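Local atomic coordinates of MdcE (Pseudomonas aeruginosa, PDB entry 5VIP), a protein that probably serves as the gamma subunit of a biotin-independent malonate decarboxylase, a transferase that works together with partner subunits on malonyl groups carried by acyl-carrier protein. Residues L61-D66 / L162-Q167; P67-P72 / L81-G86; A168-A173 / L251-G256. All coordinates share one frame; numbering follows the deposited sequence.

Interaction 1 of 3, residues L61-D66 / L162-Q167; sequences LAVVPD and LAHGYQ
His164 lays one face of its imidazole under the CG2 methyl of Val63, a CH-pi contact in which Val63 CG2 stands 4.1 Å from the centroid of the His164 ring and 17° off its normal. The methyl is displaced toward the rim on the carbon side, and its closest ring atom is His164 CD2, 4.0 Å from Val63 CG2. With CG anti to the backbone N (chi1 180°), the histidine reaches straight out to the strand. Its far edge meets backbone: Leu61 O lies in the ring plane, 3.3 Å from His164 CE1, while Leu61 CB keeps a looser 4.2 Å from the same CE1. Ala62 presents its CA to His164 NE2 at 3.8 Å and turns its methyl away.

Strand 56-63 belongs to the mixed central sheet, and His164 is the first residue to leave helical angles after helix 158-163, so the ring bridges from a helix end to the sheet. Both of its nitrogens are hydrogen-bonded beyond the two segments, NE2 to the carbonyl of Ile110 on the adjacent strand 106-113 and ND1 to the hydroxyl of Tyr138 on helix 127-143. These two partners fix the rotation of the imidazole and satisfy its polar atoms within a buried setting. Leu87 of helix 81-97 touches Leu61, Val63 and His164 alike.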
ATOM      1  N   LEU A  61      -8.357   4.353  15.752  1.00 17.56           N
ATOM      2  CA  LEU A  61      -8.047   5.318  14.704  1.00 17.66           C
ATOM      3  C   LEU A  61      -9.094   5.244  13.624  1.00 17.40           C
ATOM      4  O   LEU A  61      -9.409   4.169  13.141  1.00 18.79           O
ATOM      5  CB  LEU A  61      -6.665   5.066  14.082  1.00 18.85           C
ATOM      6  CG  LEU A  61      -5.455   5.091  15.006  1.00 22.28           C
ATOM      7  CD1 LEU A  61      -5.010   3.669  15.295  1.00 24.67           C
ATOM      8  CD2 LEU A  61      -4.338   5.884  14.359  1.00 23.57           C
ATOM      9  N   ALA A  62      -9.602   6.397  13.227  1.00 18.06           N
ATOM     10  CA  ALA A  62     -10.581   6.468  12.168  1.00 18.44           C
ATOM     11  C   ALA A  62     -10.333   7.696  11.311  1.00 22.83           C
ATOM     12  O   ALA A  62     -10.060   8.788  11.824  1.00 23.62           O
ATOM     13  CB  ALA A  62     -12.009   6.501  12.752  1.00 19.20           C
ATOM     14  N   VAL A  63     -10.431   7.513  10.003  1.00 17.99           N
ATOM     15  CA  VAL A  63     -10.521   8.639   9.096  1.00 20.45           C
ATOM     16  C   VAL A  63     -11.997   8.987   8.922  1.00 19.88           C
ATOM     17  O   VAL A  63     -12.822   8.097   8.717  1.00 22.20           O
ATOM     18  CB  VAL A  63      -9.889   8.314   7.749  1.00 20.04           C
ATOM     19  CG1 VAL A  63     -10.020   9.505   6.804  1.00 20.02           C
ATOM     20  CG2 VAL A  63      -8.424   7.926   7.946  1.00 19.26           C
ATOM     21  N   VAL A  64     -12.338  10.269   9.023  1.00 21.84           N
ATOM     22  CA  VAL A  64     -13.741  10.693   8.937  1.00 21.05           C
ATOM     23  C   VAL A  64     -13.857  11.958   8.089  1.00 23.73           C
ATOM     24  O   VAL A  64     -12.867  12.667   7.897  1.00 24.69           O
ATOM     25  CB  VAL A  64     -14.335  10.962  10.342  1.00 21.32           C
ATOM     26  CG1 VAL A  64     -14.250   9.705  11.222  1.00 21.43           C
ATOM     27  CG2 VAL A  64     -13.604  12.130  10.993  1.00 23.26           C
ATOM     28  N   PRO A  65     -15.064  12.250   7.573  1.00 27.24           N
ATOM     29  CA  PRO A  65     -15.206  13.433   6.725  1.00 24.19           C
ATOM     30  C   PRO A  65     -14.888  14.717   7.466  1.00 26.48           C
ATOM     31  O   PRO A  65     -15.205  14.852   8.649  1.00 27.08           O
ATOM     32  CB  PRO A  65     -16.680  13.391   6.312  1.00 30.24           C
ATOM     33  CG  PRO A  65     -17.050  11.968   6.408  1.00 29.34           C
ATOM     34  CD  PRO A  65     -16.299  11.449   7.592  1.00 24.33           C
ATOM     35  N   ASP A  66     -14.238  15.640   6.767  1.00 27.34           N
ATOM     36  CA  ASP A  66     -14.000  16.985   7.273  1.00 29.79           C
ATOM     37  C   ASP A  66     -14.314  18.000   6.177  1.00 33.40           C
ATOM     38  O   ASP A  66     -13.484  18.262   5.295  1.00 30.42           O
ATOM     39  CB  ASP A  66     -12.558  17.151   7.759  1.00 29.97           C
ATOM     40  CG  ASP A  66     -12.246  18.584   8.188  1.00 35.07           C
ATOM     41  OD1 ASP A  66     -13.195  19.346   8.486  1.00 36.51           O
ATOM     42  OD2 ASP A  66     -11.052  18.947   8.230  1.00 33.00           O
ATOM     43  N   LEU A 162      -5.509   0.733   1.651  1.00 15.05           N
ATOM     44  CA  LEU A 162      -4.104   0.318   1.798  1.00 14.99           C
ATOM     45  C   LEU A 162      -3.442   1.092   2.945  1.00 13.97           C
ATOM     46  O   LEU A 162      -2.693   0.525   3.754  1.00 13.78           O
ATOM     47  CB  LEU A 162      -3.328   0.533   0.490  1.00 14.47           C
ATOM     48  CG  LEU A 162      -3.678  -0.431  -0.646  1.00 14.64           C
ATOM     49  CD1 LEU A 162      -2.996  -0.041  -1.953  1.00 15.97           C
ATOM     50  CD2 LEU A 162      -3.310  -1.860  -0.263  1.00 12.55           C
ATOM     51  N   ALA A 163      -3.759   2.383   3.035  1.00 11.57           N
ATOM     52  CA  ALA A 163      -3.151   3.265   4.032  1.00 13.80           C
ATOM     53  C   ALA A 163      -3.767   3.087   5.415  1.00 16.25           C
ATOM     54  O   ALA A 163      -3.100   3.273   6.427  1.00 14.45           O
ATOM     55  CB  ALA A 163      -3.279   4.726   3.599  1.00 14.40           C
ATOM     56  N   HIS A 164      -5.050   2.741   5.446  1.00 14.29           N
ATOM     57  CA  HIS A 164      -5.786   2.697   6.702  1.00 16.60           C
ATOM     58  C   HIS A 164      -6.586   1.410   6.798  1.00 15.43           C
ATOM     59  O   HIS A 164      -7.736   1.347   6.361  1.00 18.51           O
ATOM     60  CB  HIS A 164      -6.707   3.912   6.809  1.00 16.41           C
ATOM     61  CG  HIS A 164      -7.507   3.952   8.072  1.00 17.39           C
ATOM     62  ND1 HIS A 164      -6.925   3.962   9.323  1.00 17.29           N
ATOM     63  CD2 HIS A 164      -8.846   4.006   8.277  1.00 18.46           C
ATOM     64  CE1 HIS A 164      -7.871   4.008  10.245  1.00 17.82           C
ATOM     65  NE2 HIS A 164      -9.045   4.041   9.638  1.00 16.91           N
ATOM     66  N   GLY A 165      -5.945   0.373   7.320  1.00 15.50           N
ATOM     67  CA  GLY A 165      -6.603  -0.889   7.535  1.00 16.11           C
ATOM     68  C   GLY A 165      -5.908  -2.107   6.965  1.00 15.72           C
ATOM     69  O   GLY A 165      -5.910  -3.143   7.602  1.00 16.37           O
ATOM     70  N   TYR A 166      -5.314  -2.016   5.775  1.00 14.00           N
ATOM     71  CA  TYR A 166      -4.952  -3.253   5.093  1.00 15.17           C
ATOM     72  C   TYR A 166      -3.640  -3.864   5.628  1.00 15.79           C
ATOM     73  O   TYR A 166      -3.265  -4.965   5.230  1.00 18.75           O
ATOM     74  CB  TYR A 166      -4.797  -3.051   3.586  1.00 13.80           C
ATOM     75  CG  TYR A 166      -5.523  -4.095   2.754  1.00 15.60           C
ATOM     76  CD1 TYR A 166      -6.060  -3.769   1.513  1.00 15.99           C
ATOM     77  CD2 TYR A 166      -5.776  -5.372   3.263  1.00 15.88           C
ATOM     78  CE1 TYR A 166      -6.741  -4.719   0.757  1.00 17.48           C
ATOM     79  CE2 TYR A 166      -6.475  -6.312   2.518  1.00 20.62           C
ATOM     80  CZ  TYR A 166      -6.943  -5.981   1.265  1.00 17.70           C
ATOM     81  OH  TYR A 166      -7.651  -6.913   0.519  1.00 21.54           O
ATOM     82  N   GLN A 167      -2.945  -3.185   6.533  1.00 14.35           N
ATOM     83  CA  GLN A 167      -1.775  -3.797   7.161  1.00 14.62           C
ATOM     84  C   GLN A 167      -2.120  -4.593   8.426  1.00 15.27           C
ATOM     85  O   GLN A 167      -1.228  -5.041   9.136  1.00 16.40           O
ATOM     86  CB  GLN A 167      -0.731  -2.730   7.501  1.00 17.18           C
ATOM     87  CG  GLN A 167       0.050  -2.231   6.296  1.00 14.42           C
ATOM     88  CD  GLN A 167       0.762  -3.365   5.554  1.00 12.48           C
ATOM     89  OE1 GLN A 167       1.518  -4.127   6.148  1.00 13.48           O
ATOM     90  NE2 GLN A 167       0.513  -3.476   4.251  1.00 12.02           N
TER

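Interaction 2 of 3, residues P67-P72 / L81-G86; sequences PDNPFP and LLEGWG
Phe71 and Leu81 cross at about a right angle, and Leu81 CD1 makes a CH-pi contact over one face of the Phe71 ring, 3.9 Å from its centroid and displaced toward the CE1 rim. Leu82 also crosses Phe71 nearly perpendicularly but comes to a different side: its CD1 lies at the ring edge, 3.9 Å from Phe71 CD2. That same methyl is shared, since Leu82 CD1 also packs 3.8 Å from Pro70 CG. Two successive leucines at the start of helix 81-97 thus take a face and an edge of one aromatic ring.

Beside this apolar patch, Asn69 and Glu83 approach from opposite directions with amide and carboxylate planes 62° apart. Asn69 ND2 donates to Glu83 OE2 at 2.8 Å, staying in its own amide plane but arriving from above that of the carboxylate. The bend of Glu83 at chi2 (67°) turns the carboxylate toward the loop. Asn69 OD1 accepts from Phe71 N at 2.9 Å, closing an Asx turn. A water accepts from Leu82 N, donates to Glu83 OE1 at 2.7 Å and gives a weak bond to Asn69 OD1, bridging loop and helix.

Glu83 OE2 also bonds to Ser45 OG, and Glu83 OE1 to Gly80 N. With both oxygens receiving hydrogen bonds, the buried carboxylate is probably stabilised in its ionised form, tying the loop to the first turn of the helix.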
ATOM      1  N   PRO A  67     -15.522  18.576   6.229  1.00 32.16           N
ATOM      2  CA  PRO A  67     -15.965  19.564   5.237  1.00 33.96           C
ATOM      3  C   PRO A  67     -15.095  20.820   5.220  1.00 31.65           C
ATOM      4  O   PRO A  67     -15.154  21.570   4.247  1.00 36.69           O
ATOM      5  CB  PRO A  67     -17.400  19.893   5.681  1.00 34.38           C
ATOM      6  CG  PRO A  67     -17.474  19.463   7.112  1.00 37.95           C
ATOM      7  CD  PRO A  67     -16.565  18.284   7.228  1.00 31.48           C
ATOM      8  N   ASP A  68     -14.297  21.029   6.267  1.00 32.39           N
ATOM      9  CA  ASP A  68     -13.422  22.196   6.365  1.00 34.25           C
ATOM     10  C   ASP A  68     -11.961  21.838   6.116  1.00 33.95           C
ATOM     11  O   ASP A  68     -11.058  22.585   6.509  1.00 33.90           O
ATOM     12  CB  ASP A  68     -13.555  22.854   7.742  1.00 35.63           C
ATOM     13  CG  ASP A  68     -14.978  23.283   8.048  1.00 43.13           C
ATOM     14  OD1 ASP A  68     -15.695  23.676   7.106  1.00 36.90           O
ATOM     15  OD2 ASP A  68     -15.380  23.214   9.229  1.00 49.89           O
ATOM     16  N   ASN A  69     -11.730  20.693   5.478  1.00 29.87           N
ATOM     17  CA  ASN A  69     -10.368  20.262   5.165  1.00 31.55           C
ATOM     18  C   ASN A  69      -9.636  21.335   4.368  1.00 27.71           C
ATOM     19  O   ASN A  69     -10.171  21.845   3.386  1.00 31.85           O
ATOM     20  CB  ASN A  69     -10.386  18.944   4.383  1.00 28.20           C
ATOM     21  CG  ASN A  69      -9.067  18.198   4.465  1.00 28.16           C
ATOM     22  OD1 ASN A  69      -8.013  18.738   4.134  1.00 29.15           O
ATOM     23  ND2 ASN A  69      -9.119  16.953   4.934  1.00 27.37           N
ATOM     24  N   PRO A  70      -8.422  21.699   4.808  1.00 28.74           N
ATOM     25  CA  PRO A  70      -7.570  22.650   4.082  1.00 31.67           C
ATOM     26  C   PRO A  70      -7.417  22.270   2.608  1.00 32.96           C
ATOM     27  O   PRO A  70      -7.214  23.149   1.775  1.00 32.92           O
ATOM     28  CB  PRO A  70      -6.230  22.560   4.822  1.00 29.91           C
ATOM     29  CG  PRO A  70      -6.608  22.160   6.210  1.00 31.44           C
ATOM     30  CD  PRO A  70      -7.811  21.262   6.079  1.00 30.43           C
ATOM     31  N   PHE A  71      -7.528  20.978   2.300  1.00 31.08           N
ATOM     32  CA  PHE A  71      -7.475  20.502   0.923  1.00 30.14           C
ATOM     33  C   PHE A  71      -8.870  20.215   0.379  1.00 28.51           C
ATOM     34  O   PHE A  71      -9.543  19.284   0.833  1.00 27.62           O
ATOM     35  CB  PHE A  71      -6.579  19.261   0.830  1.00 23.07           C
ATOM     36  CG  PHE A  71      -5.129  19.580   1.016  1.00 26.92           C
ATOM     37  CD1 PHE A  71      -4.366  20.010  -0.055  1.00 27.94           C
ATOM     38  CD2 PHE A  71      -4.539  19.509   2.269  1.00 28.38           C
ATOM     39  CE1 PHE A  71      -3.030  20.328   0.102  1.00 26.69           C
ATOM     40  CE2 PHE A  71      -3.200  19.837   2.437  1.00 25.78           C
ATOM     41  CZ  PHE A  71      -2.447  20.245   1.347  1.00 26.59           C
ATOM     42  N   PRO A  72      -9.306  21.016  -0.603  1.00 29.80           N
ATOM     43  CA  PRO A  72     -10.680  20.947  -1.119  1.00 30.04           C
ATOM     44  C   PRO A  72     -11.026  19.557  -1.637  1.00 28.72           C
ATOM     45  O   PRO A  72     -12.166  19.123  -1.502  1.00 28.81           O
ATOM     46  CB  PRO A  72     -10.689  21.974  -2.258  1.00 29.91           C
ATOM     47  CG  PRO A  72      -9.528  22.860  -1.996  1.00 36.32           C
ATOM     48  CD  PRO A  72      -8.498  22.018  -1.315  1.00 31.56           C
ATOM     49  N   LEU A  81      -3.677  14.153   1.789  1.00 22.81           N
ATOM     50  CA  LEU A  81      -2.330  14.427   2.288  1.00 19.00           C
ATOM     51  C   LEU A  81      -2.254  14.476   3.809  1.00 23.40           C
ATOM     52  O   LEU A  81      -1.345  13.901   4.419  1.00 19.72           O
ATOM     53  CB  LEU A  81      -1.822  15.747   1.704  1.00 22.80           C
ATOM     54  CG  LEU A  81      -1.564  15.697   0.199  1.00 23.33           C
ATOM     55  CD1 LEU A  81      -1.658  17.083  -0.400  1.00 23.83           C
ATOM     56  CD2 LEU A  81      -0.180  15.093  -0.069  1.00 21.55           C
ATOM     57  N   LEU A  82      -3.202  15.175   4.426  1.00 19.43           N
ATOM     58  CA  LEU A  82      -3.153  15.359   5.867  1.00 21.74           C
ATOM     59  C   LEU A  82      -3.521  14.070   6.576  1.00 20.52           C
ATOM     60  O   LEU A  82      -3.021  13.786   7.660  1.00 20.78           O
ATOM     61  CB  LEU A  82      -4.088  16.490   6.301  1.00 20.52           C
ATOM     62  CG  LEU A  82      -3.706  17.846   5.704  1.00 23.18           C
ATOM     63  CD1 LEU A  82      -4.730  18.906   6.072  1.00 25.16           C
ATOM     64  CD2 LEU A  82      -2.315  18.252   6.180  1.00 24.27           C
ATOM     65  N   GLU A  83      -4.387  13.286   5.949  1.00 19.33           N
ATOM     66  CA  GLU A  83      -4.863  12.052   6.552  1.00 20.18           C
ATOM     67  C   GLU A  83      -3.772  10.997   6.529  1.00 20.39           C
ATOM     68  O   GLU A  83      -3.554  10.315   7.522  1.00 21.07           O
ATOM     69  CB  GLU A  83      -6.118  11.540   5.838  1.00 19.84           C
ATOM     70  CG  GLU A  83      -7.329  12.469   5.983  1.00 21.71           C
ATOM     71  CD  GLU A  83      -7.140  13.805   5.267  1.00 25.70           C
ATOM     72  OE1 GLU A  83      -6.685  13.794   4.097  1.00 19.10           O
ATOM     73  OE2 GLU A  83      -7.433  14.862   5.880  1.00 24.55           O
ATOM     74  N   GLY A  84      -3.092  10.876   5.390  1.00 18.88           N
ATOM     75  CA  GLY A  84      -1.954   9.983   5.265  1.00 19.28           C
ATOM     76  C   GLY A  84      -0.853  10.314   6.256  1.00 19.65           C
ATOM     77  O   GLY A  84      -0.433   9.462   7.040  1.00 17.39           O
ATOM     78  N   TRP A  85      -0.370  11.555   6.240  1.00 18.48           N
ATOM     79  CA  TRP A  85       0.717  11.892   7.144  1.00 19.64           C
ATOM     80  C   TRP A  85       0.224  11.916   8.582  1.00 18.42           C
ATOM     81  O   TRP A  85       0.969  11.567   9.488  1.00 19.47           O
ATOM     82  CB  TRP A  85       1.358  13.231   6.774  1.00 19.52           C
ATOM     83  CG  TRP A  85       2.205  13.185   5.527  1.00 17.96           C
ATOM     84  CD1 TRP A  85       2.030  13.921   4.392  1.00 20.35           C
ATOM     85  CD2 TRP A  85       3.363  12.361   5.297  1.00 20.29           C
ATOM     86  NE1 TRP A  85       3.019  13.617   3.473  1.00 18.90           N
ATOM     87  CE2 TRP A  85       3.843  12.659   4.008  1.00 19.07           C
ATOM     88  CE3 TRP A  85       4.040  11.399   6.062  1.00 17.29           C
ATOM     89  CZ2 TRP A  85       4.970  12.026   3.459  1.00 20.07           C
ATOM     90  CZ3 TRP A  85       5.165  10.782   5.519  1.00 20.84           C
ATOM     91  CH2 TRP A  85       5.612  11.092   4.229  1.00 19.90           C
ATOM     92  N   GLY A  86      -1.035  12.308   8.787  1.00 19.96           N
ATOM     93  CA  GLY A  86      -1.612  12.318  10.124  1.00 19.97           C
ATOM     94  C   GLY A  86      -1.687  10.942  10.772  1.00 20.62           C
ATOM     95  O   GLY A  86      -1.382  10.772  11.957  1.00 18.71           O
TER
HETATM   96  O   HOH W   1      -5.906  16.238   3.119  1.00 23.73           O

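Interaction 3 of 3, residues A168-A173 / L251-G256; sequences ANRLIA and LADILG
Arg170 turns its CG beside the backbone N and then bends at chi2 (-76°), which folds the chain along Ile254 and brings the guanidinium to Asp253. Asp253 in turn points its carboxylate away from its own backbone N (chi1 -172°). The result is a side-on salt bridge with two of the arginine's nitrogens on one oxygen: Arg170 NE and Asp253 OD2 are 2.8 Å apart, and Arg170 NH2 reaches the same OD2 at 2.8 Å. The oxygen lies in the guanidinium plane, but the planes of the two groups stand 76° apart; NE meets OD2 nearly along its C-O bond, NH2 from above the carboxylate plane.

Over one face of the guanidinium, Ile254 CG1 is centred, 3.7 Å from Arg170 CZ. The same branch presses on the aliphatic part of the arginine, where Ile254 CG1 is 3.5 Å from Arg170 CG. Ile254 CD1 then turns to Asn169, meeting its CB at 3.7 Å, while the Asn169 amide oxygen is hydrogen-bonded to Leu148 N. Trp224 adds a cation-pi contact to Arg170.

Ile254 also touches Ile149 of strand 148-152, and Ile172 meets Cys246 and Ala250 farther back on helix 237-254. This is the layered packing of an alpha/beta fold, with the last turn of a helix seated against the beginning of a parallel strand.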
ATOM      1  N   ALA A 168      -3.406  -4.773   8.706  1.00 15.53           N
ATOM      2  CA  ALA A 168      -3.833  -5.390   9.970  1.00 18.29           C
ATOM      3  C   ALA A 168      -3.414  -6.862  10.113  1.00 20.04           C
ATOM      4  O   ALA A 168      -3.359  -7.605   9.128  1.00 18.22           O
ATOM      5  CB  ALA A 168      -5.361  -5.272  10.117  1.00 17.06           C
ATOM      6  N   ASN A 169      -3.112  -7.270  11.344  1.00 17.30           N
ATOM      7  CA  ASN A 169      -3.001  -8.693  11.690  1.00 20.80           C
ATOM      8  C   ASN A 169      -4.305  -9.452  11.423  1.00 20.36           C
ATOM      9  O   ASN A 169      -4.288 -10.608  11.022  1.00 21.14           O
ATOM     10  CB  ASN A 169      -2.643  -8.884  13.165  1.00 19.18           C
ATOM     11  CG  ASN A 169      -1.316  -8.271  13.540  1.00 20.03           C
ATOM     12  OD1 ASN A 169      -1.251  -7.114  13.950  1.00 21.15           O
ATOM     13  ND2 ASN A 169      -0.253  -9.056  13.441  1.00 20.67           N
ATOM     14  N   ARG A 170      -5.433  -8.807  11.693  1.00 20.11           N
ATOM     15  CA  ARG A 170      -6.744  -9.436  11.520  1.00 20.57           C
ATOM     16  C   ARG A 170      -7.742  -8.433  10.977  1.00 19.45           C
ATOM     17  O   ARG A 170      -7.781  -7.288  11.426  1.00 18.96           O
ATOM     18  CB  ARG A 170      -7.272 -10.009  12.837  1.00 21.86           C
ATOM     19  CG  ARG A 170      -6.356 -10.998  13.527  1.00 21.57           C
ATOM     20  CD  ARG A 170      -6.371 -12.370  12.874  1.00 23.71           C
ATOM     21  NE  ARG A 170      -5.622 -13.294  13.716  1.00 25.55           N
ATOM     22  CZ  ARG A 170      -4.293 -13.350  13.762  1.00 26.42           C
ATOM     23  NH1 ARG A 170      -3.557 -12.550  12.996  1.00 22.71           N
ATOM     24  NH2 ARG A 170      -3.696 -14.203  14.577  1.00 28.61           N
ATOM     25  N   LEU A 171      -8.529  -8.866   9.993  1.00 19.54           N
ATOM     26  CA  LEU A 171      -9.571  -8.034   9.413  1.00 15.92           C
ATOM     27  C   LEU A 171     -10.947  -8.561   9.804  1.00 19.64           C
ATOM     28  O   LEU A 171     -11.254  -9.740   9.596  1.00 19.36           O
ATOM     29  CB  LEU A 171      -9.453  -7.986   7.890  1.00 18.01           C
ATOM     30  CG  LEU A 171      -8.260  -7.231   7.290  1.00 18.23           C
ATOM     31  CD1 LEU A 171      -8.279  -7.391   5.785  1.00 18.62           C
ATOM     32  CD2 LEU A 171      -8.299  -5.755   7.670  1.00 15.44           C
ATOM     33  N   ILE A 172     -11.762  -7.681  10.372  1.00 18.48           N
ATOM     34  CA  ILE A 172     -13.149  -8.003  10.717  1.00 23.65           C
ATOM     35  C   ILE A 172     -14.071  -7.059   9.975  1.00 21.02           C
ATOM     36  O   ILE A 172     -13.864  -5.847  10.002  1.00 22.74           O
ATOM     37  CB  ILE A 172     -13.401  -7.880  12.236  1.00 25.09           C
ATOM     38  CG1 ILE A 172     -12.544  -8.895  12.995  1.00 27.39           C
ATOM     39  CG2 ILE A 172     -14.905  -8.026  12.567  1.00 24.58           C
ATOM     40  CD1 ILE A 172     -12.358  -8.552  14.477  1.00 26.16           C
ATOM     41  N   ALA A 173     -15.082  -7.597   9.298  1.00 19.38           N
ATOM     42  CA  ALA A 173     -16.010  -6.752   8.566  1.00 21.51           C
ATOM     43  C   ALA A 173     -17.428  -6.904   9.115  1.00 22.29           C
ATOM     44  O   ALA A 173     -17.829  -7.998   9.495  1.00 23.36           O
ATOM     45  CB  ALA A 173     -15.987  -7.095   7.076  1.00 19.56           C
ATOM     46  N   LEU A 251      -7.853  -9.805  19.344  1.00 25.50           N
ATOM     47  CA  LEU A 251      -6.698  -9.397  20.128  1.00 25.99           C
ATOM     48  C   LEU A 251      -6.043 -10.597  20.807  1.00 28.68           C
ATOM     49  O   LEU A 251      -4.822 -10.784  20.740  1.00 26.07           O
ATOM     50  CB  LEU A 251      -7.126  -8.347  21.158  1.00 24.49           C
ATOM     51  CG  LEU A 251      -6.074  -7.795  22.107  1.00 28.08           C
ATOM     52  CD1 LEU A 251      -4.907  -7.253  21.304  1.00 30.81           C
ATOM     53  CD2 LEU A 251      -6.680  -6.701  22.979  1.00 31.45           C
ATOM     54  N   ALA A 252      -6.869 -11.418  21.450  1.00 30.05           N
ATOM     55  CA  ALA A 252      -6.402 -12.648  22.078  1.00 30.13           C
ATOM     56  C   ALA A 252      -5.759 -13.579  21.061  1.00 25.71           C
ATOM     57  O   ALA A 252      -4.731 -14.197  21.338  1.00 32.11           O
ATOM     58  CB  ALA A 252      -7.566 -13.358  22.793  1.00 30.81           C
ATOM     59  N   ASP A 253      -6.364 -13.673  19.878  1.00 28.21           N
ATOM     60  CA  ASP A 253      -5.872 -14.556  18.820  1.00 29.06           C
ATOM     61  C   ASP A 253      -4.515 -14.110  18.254  1.00 30.44           C
ATOM     62  O   ASP A 253      -3.700 -14.938  17.847  1.00 28.90           O
ATOM     63  CB  ASP A 253      -6.911 -14.647  17.689  1.00 27.08           C
ATOM     64  CG  ASP A 253      -6.548 -15.688  16.654  1.00 36.17           C
ATOM     65  OD1 ASP A 253      -6.730 -16.893  16.929  1.00 40.31           O
ATOM     66  OD2 ASP A 253      -6.074 -15.306  15.566  1.00 30.36           O
ATOM     67  N   ILE A 254      -4.277 -12.801  18.240  1.00 25.86           N
ATOM     68  CA  ILE A 254      -3.027 -12.243  17.718  1.00 26.33           C
ATOM     69  C   ILE A 254      -1.868 -12.398  18.695  1.00 27.73           C
ATOM     70  O   ILE A 254      -0.779 -12.838  18.318  1.00 28.74           O
ATOM     71  CB  ILE A 254      -3.184 -10.740  17.387  1.00 23.28           C
ATOM     72  CG1 ILE A 254      -4.157 -10.549  16.234  1.00 19.94           C
ATOM     73  CG2 ILE A 254      -1.826 -10.095  17.074  1.00 24.37           C
ATOM     74  CD1 ILE A 254      -4.783  -9.150  16.189  1.00 20.58           C
ATOM     75  N   LEU A 255      -2.111 -12.031  19.951  1.00 28.19           N
ATOM     76  CA  LEU A 255      -1.048 -11.913  20.951  1.00 34.76           C
ATOM     77  C   LEU A 255      -0.171 -13.165  21.073  1.00 35.35           C
ATOM     78  O   LEU A 255      -0.672 -14.284  21.193  1.00 32.68           O
ATOM     79  CB  LEU A 255      -1.650 -11.564  22.311  1.00 31.10           C
ATOM     80  CG  LEU A 255      -2.126 -10.120  22.454  1.00 28.54           C
ATOM     81  CD1 LEU A 255      -2.996  -9.955  23.702  1.00 33.55           C
ATOM     82  CD2 LEU A 255      -0.934  -9.176  22.495  1.00 32.75           C
ATOM     83  N   GLY A 256       1.141 -12.949  21.006  1.00 36.67           N
ATOM     84  CA  GLY A 256       2.125 -14.007  21.149  1.00 41.90           C
ATOM     85  C   GLY A 256       2.370 -14.790  19.875  1.00 42.42           C
ATOM     86  O   GLY A 256       3.327 -15.562  19.788  1.00 44.85           O
TER

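In the fold
The three contacts spread outward from the middle of the chain, their centres about 5, 17 and 13 Å from it for interactions 1, 2 and 3. Interaction 2 is nested within the loop closed by interaction 1, and the two touch where Val63 packs on Glu83, strand 56-63 leading on to helix 81-97. Interaction 3 follows in series; it meets interaction 1 through Leu171, packed on Gly165 and Tyr166, and both reach the mixed sheet, on strands 56-63 and 170-174. Interactions 2 and 3 lie on opposite sides of the centre, about 29 Å apart between centres. Segments of interactions 1 and 2 therefore contribute to the interface with another protein chain, whereas those of interaction 3 lie away from it.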